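PDB 6PWI: putative hyaluronoglucosaminidase from Clostridium perfringens, which probably acts as a secreted, cell-wall-anchored family 84 glycoside hydrolase with hexosaminidase activity, removing N-acetylhexosamine units from glycans. Local coordinates for residues G63-E66 with A67-N70; V107-Y110 with F111-N115; M451-S454 with W455-F459; E522-E525 with I526-T530; E545-G548 with W549-L553. All coordinates share one frame; numbering follows the deposited sequence.

Interaction 1 (G63-E66 with A67-N70); sequences GIDE and ATKN
Asp-65 is the N-cap of helix 66-78, and its backbone O accepts Lys-69 N at 3.0 Å. Asn-70 N then reaches Glu-66 O, also at 3.0 Å, in a nearly straight bond (170°). These two bonds start the first turn, where the loop after strand 55-60 becomes helix. The Asp-65 side chain folds back over that turn. Its CG stands between the backbone N and the carbonyl carbon (chi1 69°), which swings OD1 round to Thr-68. Asp-65 OD1 accepts Thr-68 N at 2.9 Å, nearly along its C-O axis, and Thr-68 OG1 at 2.6 Å, from above the carboxylate plane. The methyl of Thr-68, CG2, meets Ile-64 CG2 at 3.7 Å, with the two side chains crossing at about a right angle. Ile-64 also packs on Ile-98 and Ile-100 of strand 94-100. On the outer side, Glu-66 OE2 and Lys-69 NZ make a long salt bridge of 3.8 Å. Asp-65 OD2 makes a salt bridge to Lys-248, between helix 231-247 and strand 250-255 of the barrel. The capping carboxylate thus serves an N-H of the first turn. Its negative charge, set at the helix start and beside a lysine, is probably stabilised there.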
loop_
_atom_site.group_PDB
_atom_site.type_symbol
_atom_site.label_atom_id
_atom_site.label_comp_id
_atom_site.label_asym_id
_atom_site.label_seq_id
_atom_site.Cartn_x
_atom_site.Cartn_y
_atom_site.Cartn_z
ATOM N N GLY A 63 20.767 -3.567 21.923
ATOM C CA GLY A 63 20.673 -3.186 20.522
ATOM C C GLY A 63 19.277 -2.724 20.091
ATOM O O GLY A 63 19.121 -2.211 18.982
ATOM N N ILE A 64 18.275 -2.917 20.964
ATOM C CA ILE A 64 16.882 -2.604 20.673
ATOM C C ILE A 64 16.647 -1.106 20.894
ATOM O O ILE A 64 16.962 -0.581 21.962
ATOM C CB ILE A 64 15.956 -3.496 21.533
ATOM C CG1 ILE A 64 16.235 -4.996 21.362
ATOM C CG2 ILE A 64 14.490 -3.158 21.317
ATOM C CD1 ILE A 64 16.291 -5.490 19.930
ATOM N N ASP A 65 16.108 -0.413 19.876
ATOM C CA ASP A 65 15.980 1.041 19.908
ATOM C C ASP A 65 14.654 1.453 20.544
ATOM O O ASP A 65 13.820 0.600 20.851
ATOM C CB ASP A 65 16.224 1.684 18.538
ATOM C CG ASP A 65 15.166 1.418 17.469
ATOM O OD1 ASP A 65 14.026 1.026 17.825
ATOM O OD2 ASP A 65 15.490 1.610 16.270
ATOM N N GLU A 66 14.468 2.768 20.730
ATOM C CA GLU A 66 13.325 3.276 21.473
ATOM C C GLU A 66 12.020 2.954 20.744
ATOM O O GLU A 66 11.031 2.584 21.380
ATOM C CB GLU A 66 13.461 4.766 21.793
ATOM C CG GLU A 66 14.329 5.051 23.014
ATOM C CD GLU A 66 13.861 4.516 24.366
ATOM O OE1 GLU A 66 12.719 4.839 24.777
ATOM O OE2 GLU A 66 14.644 3.776 25.020
ATOM N N ALA A 67 12.029 3.094 19.412
ATOM C CA ALA A 67 10.844 2.835 18.607
ATOM C C ALA A 67 10.387 1.386 18.782
ATOM O O ALA A 67 9.190 1.108 18.817
ATOM C CB ALA A 67 11.109 3.177 17.160
ATOM N N THR A 68 11.355 0.476 18.924
ATOM C CA THR A 68 11.109 -0.951 19.054
ATOM C C THR A 68 10.593 -1.276 20.461
ATOM O O THR A 68 9.725 -2.130 20.613
ATOM C CB THR A 68 12.340 -1.742 18.583
ATOM O OG1 THR A 68 12.739 -1.217 17.316
ATOM C CG2 THR A 68 12.097 -3.228 18.441
ATOM N N LYS A 69 11.113 -0.600 21.493
ATOM C CA LYS A 69 10.590 -0.789 22.836
ATOM C C LYS A 69 9.127 -0.347 22.887
ATOM O O LYS A 69 8.279 -1.082 23.390
ATOM C CB LYS A 69 11.432 -0.060 23.888
ATOM C CG LYS A 69 12.911 -0.426 23.927
ATOM C CD LYS A 69 13.655 0.195 25.097
ATOM C CE LYS A 69 15.160 0.134 24.945
ATOM N NZ LYS A 69 15.875 0.364 26.225
ATOM N N ASN A 70 8.842 0.849 22.349
ATOM C CA ASN A 70 7.506 1.436 22.348
ATOM C C ASN A 70 6.506 0.516 21.647
ATOM O O ASN A 70 5.341 0.443 22.040
ATOM C CB ASN A 70 7.496 2.830 21.718
ATOM C CG ASN A 70 8.107 3.888 22.615
ATOM O OD1 ASN A 70 7.982 3.824 23.836
ATOM N ND2 ASN A 70 8.756 4.878 22.029
#

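Interaction 2 (V107-Y110 with F111-N115); sequences VDKY and FTDNN
Tyr-110 and Phe-111 are neighbours on helix 106-114 and form a T-shaped aromatic pair. The edge of the Tyr-110 ring is directed at the face of Phe-111. The ring centroids lie 5.6 Å apart and the planes are at 87°. The closest ring atoms are Tyr-110 CD2 and Phe-111 CD2, at 3.9 Å. Phe-111 also lies alongside Val-107, pointing the same way, with CE2 at 3.9 Å from Val-107 CG1. Val-107 O sits in the plane of the phenyl ring, at its edge. Tyr-110 O is gripped by two donors of Asn-114. Asn-114 ND2 meets Tyr-110 O at 3.0 Å, in the carbonyl plane and on a lone pair, whereas the backbone N of Asn-114 stands above that plane. This holds the amide of Asn-114 beside the tyrosine ring. On the exposed side Lys-109 bends at its last torsion (chi4 -63°), and NZ meets the syn lone pair of Asp-113 OD2 at 3.1 Å in a salt bridge. Asn-115 has a positive phi and ends the helix in a Schellman motif. The aromatic pair faces the mixed sheet of the N-terminal domain. Tyr-110 rests on Val-136 and Ala-138 of strand 136-141, and Phe-111 reaches across to Val-129 and Ser-131 of strand 127-133.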
loop_
_atom_site.group_PDB
_atom_site.type_symbol
_atom_site.label_atom_id
_atom_site.label_comp_id
_atom_site.label_asym_id
_atom_site.label_seq_id
_atom_site.Cartn_x
_atom_site.Cartn_y
_atom_site.Cartn_z
ATOM N N VAL A 107 18.967 -12.330 25.252
ATOM C CA VAL A 107 17.941 -12.934 24.416
ATOM C C VAL A 107 18.590 -13.808 23.345
ATOM O O VAL A 107 18.074 -14.878 23.025
ATOM C CB VAL A 107 16.989 -11.887 23.808
ATOM C CG1 VAL A 107 15.891 -12.554 22.997
ATOM C CG2 VAL A 107 16.398 -10.974 24.871
ATOM N N ASP A 108 19.719 -13.348 22.796
ATOM C CA ASP A 108 20.473 -14.152 21.851
ATOM C C ASP A 108 20.855 -15.467 22.528
ATOM O O ASP A 108 20.717 -16.540 21.938
ATOM C CB ASP A 108 21.683 -13.394 21.295
ATOM C CG ASP A 108 22.475 -14.176 20.253
ATOM O OD1 ASP A 108 21.853 -14.932 19.474
ATOM O OD2 ASP A 108 23.711 -14.032 20.224
ATOM N N LYS A 109 21.306 -15.357 23.785
ATOM C CA LYS A 109 21.727 -16.492 24.589
ATOM C C LYS A 109 20.565 -17.468 24.762
ATOM O O LYS A 109 20.733 -18.670 24.570
ATOM C CB LYS A 109 22.234 -15.991 25.943
ATOM C CG LYS A 109 23.008 -17.007 26.766
ATOM C CD LYS A 109 23.892 -16.360 27.811
ATOM C CE LYS A 109 24.845 -17.345 28.457
ATOM N NZ LYS A 109 24.094 -18.399 29.178
ATOM N N TYR A 110 19.386 -16.940 25.120
ATOM C CA TYR A 110 18.212 -17.773 25.335
ATOM C C TYR A 110 17.915 -18.612 24.091
ATOM O O TYR A 110 17.586 -19.787 24.214
ATOM C CB TYR A 110 17.020 -16.943 25.820
ATOM C CG TYR A 110 15.686 -17.629 25.664
ATOM C CD1 TYR A 110 15.185 -18.477 26.644
ATOM C CD2 TYR A 110 14.926 -17.442 24.516
ATOM C CE1 TYR A 110 13.965 -19.120 26.487
ATOM C CE2 TYR A 110 13.709 -18.078 24.342
ATOM C CZ TYR A 110 13.230 -18.918 25.329
ATOM O OH TYR A 110 12.029 -19.532 25.138
ATOM N N PHE A 111 18.038 -18.017 22.897
ATOM C CA PHE A 111 17.735 -18.733 21.666
ATOM C C PHE A 111 18.788 -19.799 21.389
ATOM O O PHE A 111 18.450 -20.910 21.001
ATOM C CB PHE A 111 17.576 -17.788 20.474
ATOM C CG PHE A 111 16.191 -17.215 20.314
ATOM C CD1 PHE A 111 15.258 -17.837 19.501
ATOM C CD2 PHE A 111 15.820 -16.059 20.984
ATOM C CE1 PHE A 111 13.982 -17.312 19.360
ATOM C CE2 PHE A 111 14.544 -15.534 20.842
ATOM C CZ PHE A 111 13.627 -16.162 20.031
ATOM N N THR A 112 20.061 -19.446 21.588
ATOM C CA THR A 112 21.164 -20.379 21.418
ATOM C C THR A 112 21.036 -21.558 22.387
ATOM O O THR A 112 21.092 -22.711 21.968
ATOM C CB THR A 112 22.509 -19.659 21.570
ATOM O OG1 THR A 112 22.595 -18.727 20.491
ATOM C CG2 THR A 112 23.693 -20.604 21.549
ATOM N N ASP A 113 20.860 -21.252 23.678
ATOM C CA ASP A 113 20.915 -22.238 24.745
ATOM C C ASP A 113 19.737 -23.202 24.640
ATOM O O ASP A 113 19.862 -24.359 25.029
ATOM C CB ASP A 113 20.925 -21.585 26.132
ATOM C CG ASP A 113 22.262 -20.995 26.559
ATOM O OD1 ASP A 113 23.262 -21.163 25.819
ATOM O OD2 ASP A 113 22.290 -20.361 27.635
ATOM N N ASN A 114 18.600 -22.713 24.127
ATOM C CA ASN A 114 17.382 -23.502 24.040
ATOM C C ASN A 114 17.244 -24.126 22.653
ATOM O O ASN A 114 16.326 -24.908 22.418
ATOM C CB ASN A 114 16.148 -22.699 24.459
ATOM C CG ASN A 114 16.036 -22.555 25.961
ATOM O OD1 ASN A 114 15.539 -23.452 26.636
ATOM N ND2 ASN A 114 16.490 -21.433 26.496
ATOM N N ASN A 115 18.144 -23.747 21.737
ATOM C CA ASN A 115 18.320 -24.413 20.456
ATOM C C ASN A 115 17.029 -24.377 19.630
ATOM O O ASN A 115 16.518 -25.418 19.223
ATOM C CB ASN A 115 18.900 -25.819 20.655
ATOM C CG ASN A 115 19.495 -26.402 19.393
ATOM O OD1 ASN A 115 20.006 -25.673 18.544
ATOM N ND2 ASN A 115 19.434 -27.719 19.265
HETATM O O HOH W 1 21.162 -17.115 17.989
#

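Interaction 3 (M451-S454 with W455-F459); sequences MDKS and WKDSF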
loop_
_atom_site.group_PDB
_atom_site.type_symbol
_atom_site.label_atom_id
_atom_site.label_comp_id
_atom_site.label_asym_id
_atom_site.label_seq_id
_atom_site.Cartn_x
_atom_site.Cartn_y
_atom_site.Cartn_z
ATOM N N MET A 451 -4.084 -13.078 -4.093
ATOM C CA MET A 451 -4.784 -11.928 -4.633
ATOM C C MET A 451 -6.213 -11.832 -4.087
ATOM O O MET A 451 -6.589 -10.799 -3.533
ATOM C CB MET A 451 -4.791 -12.106 -6.152
ATOM C CG MET A 451 -5.313 -10.954 -6.945
ATOM S SD MET A 451 -5.165 -11.360 -8.707
ATOM C CE MET A 451 -5.953 -12.967 -8.795
ATOM N N ASP A 452 -7.005 -12.908 -4.232
ATOM C CA ASP A 452 -8.432 -12.865 -3.929
ATOM C C ASP A 452 -8.675 -12.825 -2.422
ATOM O O ASP A 452 -9.541 -12.088 -1.952
ATOM C CB ASP A 452 -9.209 -13.995 -4.619
ATOM C CG ASP A 452 -9.281 -13.865 -6.135
ATOM O OD1 ASP A 452 -9.071 -12.748 -6.641
ATOM O OD2 ASP A 452 -9.533 -14.882 -6.807
ATOM N N LYS A 453 -7.907 -13.625 -1.675
ATOM C CA LYS A 453 -8.124 -13.805 -0.250
ATOM C C LYS A 453 -7.593 -12.585 0.501
ATOM O O LYS A 453 -8.249 -12.065 1.400
ATOM C CB LYS A 453 -7.472 -15.111 0.208
ATOM C CG LYS A 453 -7.652 -15.445 1.680
ATOM C CD LYS A 453 -7.204 -16.856 2.027
ATOM C CE LYS A 453 -6.793 -17.025 3.474
ATOM N NZ LYS A 453 -7.734 -16.315 4.371
ATOM N N SER A 454 -6.400 -12.138 0.103
ATOM C CA SER A 454 -5.735 -10.990 0.692
ATOM C C SER A 454 -6.620 -9.750 0.566
ATOM O O SER A 454 -6.819 -9.014 1.528
ATOM C CB SER A 454 -4.400 -10.791 0.034
ATOM O OG SER A 454 -3.760 -9.645 0.555
ATOM N N TRP A 455 -7.161 -9.542 -0.636
ATOM C CA TRP A 455 -8.065 -8.439 -0.898
ATOM C C TRP A 455 -9.245 -8.481 0.074
ATOM O O TRP A 455 -9.558 -7.491 0.727
ATOM C CB TRP A 455 -8.504 -8.492 -2.359
ATOM C CG TRP A 455 -9.416 -7.385 -2.786
ATOM C CD1 TRP A 455 -9.229 -6.040 -2.637
ATOM C CD2 TRP A 455 -10.666 -7.540 -3.478
ATOM N NE1 TRP A 455 -10.277 -5.347 -3.178
ATOM C CE2 TRP A 455 -11.175 -6.240 -3.701
ATOM C CE3 TRP A 455 -11.398 -8.647 -3.925
ATOM C CZ2 TRP A 455 -12.386 -6.025 -4.358
ATOM C CZ3 TRP A 455 -12.596 -8.435 -4.573
ATOM C CH2 TRP A 455 -13.079 -7.141 -4.786
ATOM N N LYS A 456 -9.876 -9.651 0.191
ATOM C CA LYS A 456 -11.053 -9.801 1.031
ATOM C C LYS A 456 -10.687 -9.584 2.503
ATOM O O LYS A 456 -11.432 -8.947 3.249
ATOM C CB LYS A 456 -11.691 -11.174 0.789
ATOM C CG LYS A 456 -13.060 -11.369 1.422
ATOM C CD LYS A 456 -13.502 -12.810 1.508
ATOM C CE LYS A 456 -14.836 -12.952 2.213
ATOM N NZ LYS A 456 -15.136 -14.366 2.544
ATOM N N ASP A 457 -9.528 -10.110 2.918
ATOM C CA ASP A 457 -9.166 -10.089 4.326
ATOM C C ASP A 457 -8.813 -8.672 4.765
ATOM O O ASP A 457 -8.919 -8.354 5.945
ATOM C CB ASP A 457 -8.062 -11.097 4.657
ATOM C CG ASP A 457 -8.516 -12.544 4.565
ATOM O OD1 ASP A 457 -9.744 -12.783 4.622
ATOM O OD2 ASP A 457 -7.639 -13.422 4.419
ATOM N N SER A 458 -8.420 -7.829 3.806
ATOM C CA SER A 458 -7.923 -6.499 4.104
ATOM C C SER A 458 -9.004 -5.612 4.721
ATOM O O SER A 458 -8.701 -4.800 5.595
ATOM C CB SER A 458 -7.312 -5.865 2.885
ATOM O OG SER A 458 -8.300 -5.543 1.920
ATOM N N PHE A 459 -10.259 -5.771 4.287
ATOM C CA PHE A 459 -11.286 -4.805 4.655
ATOM C C PHE A 459 -11.467 -4.705 6.170
ATOM O O PHE A 459 -11.713 -3.617 6.684
ATOM C CB PHE A 459 -12.553 -4.965 3.805
ATOM C CG PHE A 459 -12.290 -4.615 2.363
ATOM C CD1 PHE A 459 -12.288 -3.292 1.935
ATOM C CD2 PHE A 459 -11.944 -5.610 1.458
ATOM C CE1 PHE A 459 -11.972 -2.976 0.623
ATOM C CE2 PHE A 459 -11.636 -5.293 0.145
ATOM C CZ PHE A 459 -11.648 -3.978 -0.266
#
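The indole of Trp-455 turns an edge to Asp-452 O, which lies near the ring plane. Over one of its faces stands Phe-459 CE2, offset toward the rim. The Phe-459 ring in turn has Ser-458 OG over a face, and Trp-455 NE1 and Lys-456 O in plane at its edge. Most of these are contacts three and four residues apart along helix 451-462, the second helix after strand 418-423, the last strand of the (beta/alpha)8 barrel. Trp-455 CG is anti to the backbone N (chi1 -178°), which carries the indole off the helix toward helices 433-444 and 467-475. There Tyr-471 meets it edge-to-face, and Trp-455 NE1 donates to Met-405 O. The other side of the helix is charged. Lys-453 bends at its end (chi4 42°), and NZ approaches Asp-457 OD2 at 2.9 Å on the syn lone pair, forming a salt bridge. Tyr-37 OH also bonds to OD2, so that oxygen has two partners. The helix bond under this pair runs from Asp-457 N to Lys-453 O at 2.8 Å. Trp-455 N donates to Met-451 O at 3.2 Å. The hydroxyl of Ser-458 folds back on the main chain, and Ser-458 OG donates to Trp-455 O at 2.6 Å.

Interaction 4 (E522-E525 with I526-T530); sequences EYQE and ILDAT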
loop_
_atom_site.group_PDB
_atom_site.type_symbol
_atom_site.label_atom_id
_atom_site.label_comp_id
_atom_site.label_asym_id
_atom_site.label_seq_id
_atom_site.Cartn_x
_atom_site.Cartn_y
_atom_site.Cartn_z
ATOM N N GLU A 522 -29.046 -9.059 -4.721
ATOM C CA GLU A 522 -27.706 -8.546 -4.934
ATOM C C GLU A 522 -27.710 -7.021 -4.857
ATOM O O GLU A 522 -26.853 -6.430 -4.202
ATOM C CB GLU A 522 -27.136 -9.065 -6.255
ATOM C CG GLU A 522 -26.846 -10.555 -6.236
ATOM C CD GLU A 522 -25.983 -11.019 -5.075
ATOM O OE1 GLU A 522 -24.841 -10.529 -4.951
ATOM O OE2 GLU A 522 -26.467 -11.855 -4.280
ATOM N N TYR A 523 -28.692 -6.390 -5.509
ATOM C CA TYR A 523 -28.731 -4.938 -5.567
ATOM C C TYR A 523 -29.179 -4.336 -4.237
ATOM O O TYR A 523 -28.735 -3.247 -3.880
ATOM C CB TYR A 523 -29.473 -4.452 -6.813
ATOM C CG TYR A 523 -28.594 -4.425 -8.036
ATOM C CD1 TYR A 523 -27.878 -3.283 -8.370
ATOM C CD2 TYR A 523 -28.433 -5.550 -8.834
ATOM C CE1 TYR A 523 -27.051 -3.244 -9.482
ATOM C CE2 TYR A 523 -27.608 -5.532 -9.948
ATOM C CZ TYR A 523 -26.920 -4.372 -10.276
ATOM O OH TYR A 523 -26.105 -4.334 -11.369
ATOM N N GLN A 524 -30.017 -5.059 -3.484
ATOM C CA GLN A 524 -30.465 -4.566 -2.188
ATOM C C GLN A 524 -29.283 -4.515 -1.218
ATOM O O GLN A 524 -29.203 -3.610 -0.385
ATOM C CB GLN A 524 -31.645 -5.382 -1.653
ATOM C CG GLN A 524 -32.367 -4.738 -0.475
ATOM C CD GLN A 524 -33.007 -3.405 -0.796
ATOM O OE1 GLN A 524 -33.607 -3.203 -1.855
ATOM N NE2 GLN A 524 -32.889 -2.471 0.136
ATOM N N GLU A 525 -28.365 -5.479 -1.356
ATOM C CA GLU A 525 -27.162 -5.541 -0.540
ATOM C C GLU A 525 -26.257 -4.341 -0.832
ATOM O O GLU A 525 -25.706 -3.742 0.090
ATOM C CB GLU A 525 -26.452 -6.874 -0.757
ATOM C CG GLU A 525 -25.104 -6.951 -0.073
ATOM C CD GLU A 525 -24.508 -8.349 -0.015
ATOM O OE1 GLU A 525 -23.554 -8.619 -0.776
ATOM O OE2 GLU A 525 -24.994 -9.163 0.803
ATOM N N ILE A 526 -26.107 -3.991 -2.117
ATOM C CA ILE A 526 -25.329 -2.824 -2.499
ATOM C C ILE A 526 -25.966 -1.590 -1.869
ATOM O O ILE A 526 -25.279 -0.804 -1.219
ATOM C CB ILE A 526 -25.205 -2.692 -4.031
ATOM C CG1 ILE A 526 -24.398 -3.843 -4.637
ATOM C CG2 ILE A 526 -24.627 -1.334 -4.413
ATOM C CD1 ILE A 526 -24.478 -3.922 -6.141
ATOM N N LEU A 527 -27.285 -1.447 -2.048
ATOM C CA LEU A 527 -28.007 -0.272 -1.588
ATOM C C LEU A 527 -27.881 -0.132 -0.071
ATOM O O LEU A 527 -27.628 0.963 0.433
ATOM C CB LEU A 527 -29.470 -0.377 -2.025
ATOM C CG LEU A 527 -30.379 0.750 -1.532
ATOM C CD1 LEU A 527 -29.930 2.101 -2.071
ATOM C CD2 LEU A 527 -31.827 0.485 -1.909
ATOM N N ASP A 528 -28.053 -1.244 0.651
ATOM C CA ASP A 528 -27.972 -1.232 2.104
ATOM C C ASP A 528 -26.584 -0.774 2.551
ATOM O O ASP A 528 -26.455 -0.012 3.508
ATOM C CB ASP A 528 -28.353 -2.589 2.705
ATOM C CG ASP A 528 -29.849 -2.879 2.662
ATOM O OD1 ASP A 528 -30.643 -1.910 2.600
ATOM O OD2 ASP A 528 -30.211 -4.076 2.691
ATOM N N ALA A 529 -25.554 -1.248 1.843
ATOM C CA ALA A 529 -24.185 -0.875 2.140
ATOM C C ALA A 529 -24.014 0.641 2.023
ATOM O O ALA A 529 -23.373 1.258 2.867
ATOM C CB ALA A 529 -23.242 -1.633 1.234
ATOM N N THR A 530 -24.610 1.241 0.990
ATOM C CA THR A 530 -24.456 2.667 0.755
ATOM C C THR A 530 -25.250 3.476 1.780
ATOM O O THR A 530 -25.018 4.676 1.926
ATOM C CB THR A 530 -24.866 3.074 -0.668
ATOM O OG1 THR A 530 -26.287 2.970 -0.785
ATOM C CG2 THR A 530 -24.156 2.295 -1.755
#
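Tyr-523 O takes Leu-527 N at 2.9 Å and Gln-524 O takes Asp-528 N at 2.8 Å, the regular i to i+4 bonds of an alpha-helix. The helix is 513-536, the first arm of a helical hairpin whose second arm is helix 540-572. Tyr-523 and Ile-526 lie side by side and point the same way. Ile-526 CD1 sits over one face of the phenol ring, at 4.1 Å from Tyr-523 CD1. This pair belongs to the buried side. Tyr-523 also packs on Thr-560 and Ile-561 of helix 540-572 and on Phe-616 of helix 613-623, while Ala-529 rests on helix 467-475. The polar side is more loosely joined. Gln-524 bends at its second torsion (chi2 62°), which turns the amide along the helix toward Asp-528. Gln-524 NE2 reaches Asp-528 OD1 at 3.4 Å in a weak hydrogen bond, with the amide and carboxylate planes 64° apart. Gln-524 NE2 also lies 3.7 Å from Leu-527 CD2, so a methyl of the leucine flanks the amide. Farther along, Thr-530 uses its side chain to bond back to the previous turn. Thr-530 OG1 donates to Leu-527 O at 2.7 Å.

Interaction 5 (E545-G548 with W549-L553); sequences EIKG and WVDSL
With chi1 -166°, Lys-547 leaves the helix pointing away from its own N, while Asp-551 CG lies anti to its own carbonyl carbon (chi1 -72°), and these torsions bring the two side chains together one turn apart on helix 540-572. The lysine chain runs extended until a final bend (chi4 -65°) brings NZ back to the carboxylate. Lys-547 NZ and Asp-551 OD2 are 2.8 Å apart, a salt bridge on the syn lone pair of OD2. Beneath it Asp-551 N donates to Lys-547 O, also at 2.8 Å. On another side of the helix, Ile-546 CD1 meets Val-550 CG2 at 4.0 Å. Both residues pack against Phe-473 of helix 467-475. Trp-549 stands with the edge of its ring to the main chain. Ile-546 O lies in the ring plane, and Trp-549 CZ3 is 3.5 Å from Glu-545 O. Trp-549 NE1 donates to Lys-401 O. Glu-545 bonds through its carboxylate to the backbone N atoms of Gln-430 and Ala-431, in the loop after strand 418-423. The helix is thereby tied to the barrel by polar bonds. Asp-551 OD1 has its own salt bridge to Arg-554. With a lysine on one oxygen and an arginine on the other, the carboxylate is probably held in its charged form.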
loop_
_atom_site.group_PDB
_atom_site.type_symbol
_atom_site.label_atom_id
_atom_site.label_comp_id
_atom_site.label_asym_id
_atom_site.label_seq_id
_atom_site.Cartn_x
_atom_site.Cartn_y
_atom_site.Cartn_z
ATOM N N GLU A 545 -13.989 11.409 2.149
ATOM C CA GLU A 545 -13.208 11.146 0.955
ATOM C C GLU A 545 -14.050 10.428 -0.103
ATOM O O GLU A 545 -14.008 10.795 -1.277
ATOM C CB GLU A 545 -12.058 10.228 1.341
ATOM C CG GLU A 545 -10.736 10.604 0.723
ATOM C CD GLU A 545 -9.617 9.718 1.247
ATOM O OE1 GLU A 545 -8.844 10.182 2.134
ATOM O OE2 GLU A 545 -9.530 8.558 0.773
ATOM N N ILE A 546 -14.790 9.388 0.305
ATOM C CA ILE A 546 -15.415 8.486 -0.655
ATOM C C ILE A 546 -16.901 8.796 -0.868
ATOM O O ILE A 546 -17.525 8.175 -1.724
ATOM C CB ILE A 546 -15.174 7.008 -0.286
ATOM C CG1 ILE A 546 -15.945 6.593 0.967
ATOM C CG2 ILE A 546 -13.686 6.704 -0.170
ATOM C CD1 ILE A 546 -15.991 5.099 1.176
ATOM N N LYS A 547 -17.446 9.775 -0.130
ATOM C CA LYS A 547 -18.876 10.054 -0.063
ATOM C C LYS A 547 -19.521 10.156 -1.450
ATOM O O LYS A 547 -20.580 9.569 -1.683
ATOM C CB LYS A 547 -19.140 11.336 0.733
ATOM C CG LYS A 547 -20.588 11.560 1.146
ATOM C CD LYS A 547 -20.884 12.977 1.608
ATOM C CE LYS A 547 -22.349 13.224 1.904
ATOM N NZ LYS A 547 -23.166 13.097 0.678
ATOM N N GLY A 548 -18.897 10.926 -2.353
ATOM C CA GLY A 548 -19.416 11.153 -3.694
ATOM C C GLY A 548 -19.588 9.853 -4.481
ATOM O O GLY A 548 -20.536 9.714 -5.249
ATOM N N TRP A 549 -18.669 8.901 -4.273
ATOM C CA TRP A 549 -18.716 7.607 -4.934
ATOM C C TRP A 549 -19.842 6.756 -4.357
ATOM O O TRP A 549 -20.516 6.037 -5.090
ATOM C CB TRP A 549 -17.358 6.907 -4.856
ATOM C CG TRP A 549 -16.382 7.440 -5.858
ATOM C CD1 TRP A 549 -16.197 7.002 -7.139
ATOM C CD2 TRP A 549 -15.459 8.530 -5.675
ATOM N NE1 TRP A 549 -15.218 7.734 -7.757
ATOM C CE2 TRP A 549 -14.744 8.677 -6.885
ATOM C CE3 TRP A 549 -15.151 9.380 -4.605
ATOM C CZ2 TRP A 549 -13.755 9.646 -7.056
ATOM C CZ3 TRP A 549 -14.172 10.338 -4.773
ATOM C CH2 TRP A 549 -13.484 10.466 -5.983
ATOM N N VAL A 550 -20.049 6.855 -3.042
ATOM C CA VAL A 550 -21.103 6.094 -2.399
ATOM C C VAL A 550 -22.447 6.664 -2.844
ATOM O O VAL A 550 -23.397 5.916 -3.050
ATOM C CB VAL A 550 -20.925 6.078 -0.869
ATOM C CG1 VAL A 550 -22.048 5.345 -0.158
ATOM C CG2 VAL A 550 -19.579 5.480 -0.481
ATOM N N ASP A 551 -22.502 7.991 -3.020
ATOM C CA ASP A 551 -23.700 8.681 -3.473
ATOM C C ASP A 551 -24.051 8.220 -4.888
ATOM O O ASP A 551 -25.211 7.945 -5.197
ATOM C CB ASP A 551 -23.531 10.202 -3.401
ATOM C CG ASP A 551 -23.532 10.767 -1.986
ATOM O OD1 ASP A 551 -24.082 10.101 -1.080
ATOM O OD2 ASP A 551 -22.981 11.881 -1.793
ATOM N N SER A 552 -23.030 8.120 -5.743
ATOM C CA SER A 552 -23.243 7.702 -7.116
ATOM C C SER A 552 -23.709 6.249 -7.144
ATOM O O SER A 552 -24.655 5.913 -7.852
ATOM C CB SER A 552 -22.006 7.928 -7.937
ATOM O OG SER A 552 -22.259 7.655 -9.301
ATOM N N LEU A 553 -23.069 5.403 -6.330
ATOM C CA LEU A 553 -23.396 3.987 -6.294
ATOM C C LEU A 553 -24.801 3.763 -5.729
ATOM O O LEU A 553 -25.500 2.848 -6.172
ATOM C CB LEU A 553 -22.346 3.226 -5.481
ATOM C CG LEU A 553 -22.568 1.720 -5.391
ATOM C CD1 LEU A 553 -22.437 1.065 -6.756
ATOM C CD2 LEU A 553 -21.609 1.087 -4.396
#

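Overall arrangement
All five contacts are local and lie on helices or at a helix start. Interactions 1 and 2 belong to the N-terminal domain, with centres about 20 Å apart. Interaction 3 lies on a helix of the barrel domain, and interactions 4 and 5 lie on the two arms of the helical hairpin. Those two touch, with Thr-530 CB at 3.7 Å from Val-550 CG1 and Ile-526 CG2 at 3.8 Å from Leu-553 CG. Interactions 2, 3 and 5 share a lysine-aspartate bridge on an outer side and an aromatic residue turned inward. Interaction 4 replaces the bridge with a weak amide bond. Interaction 1 has a long glutamate-lysine pair, and its aspartate caps a helix instead. Interaction 2 has the most exposed residues, whereas interaction 5 is the most buried.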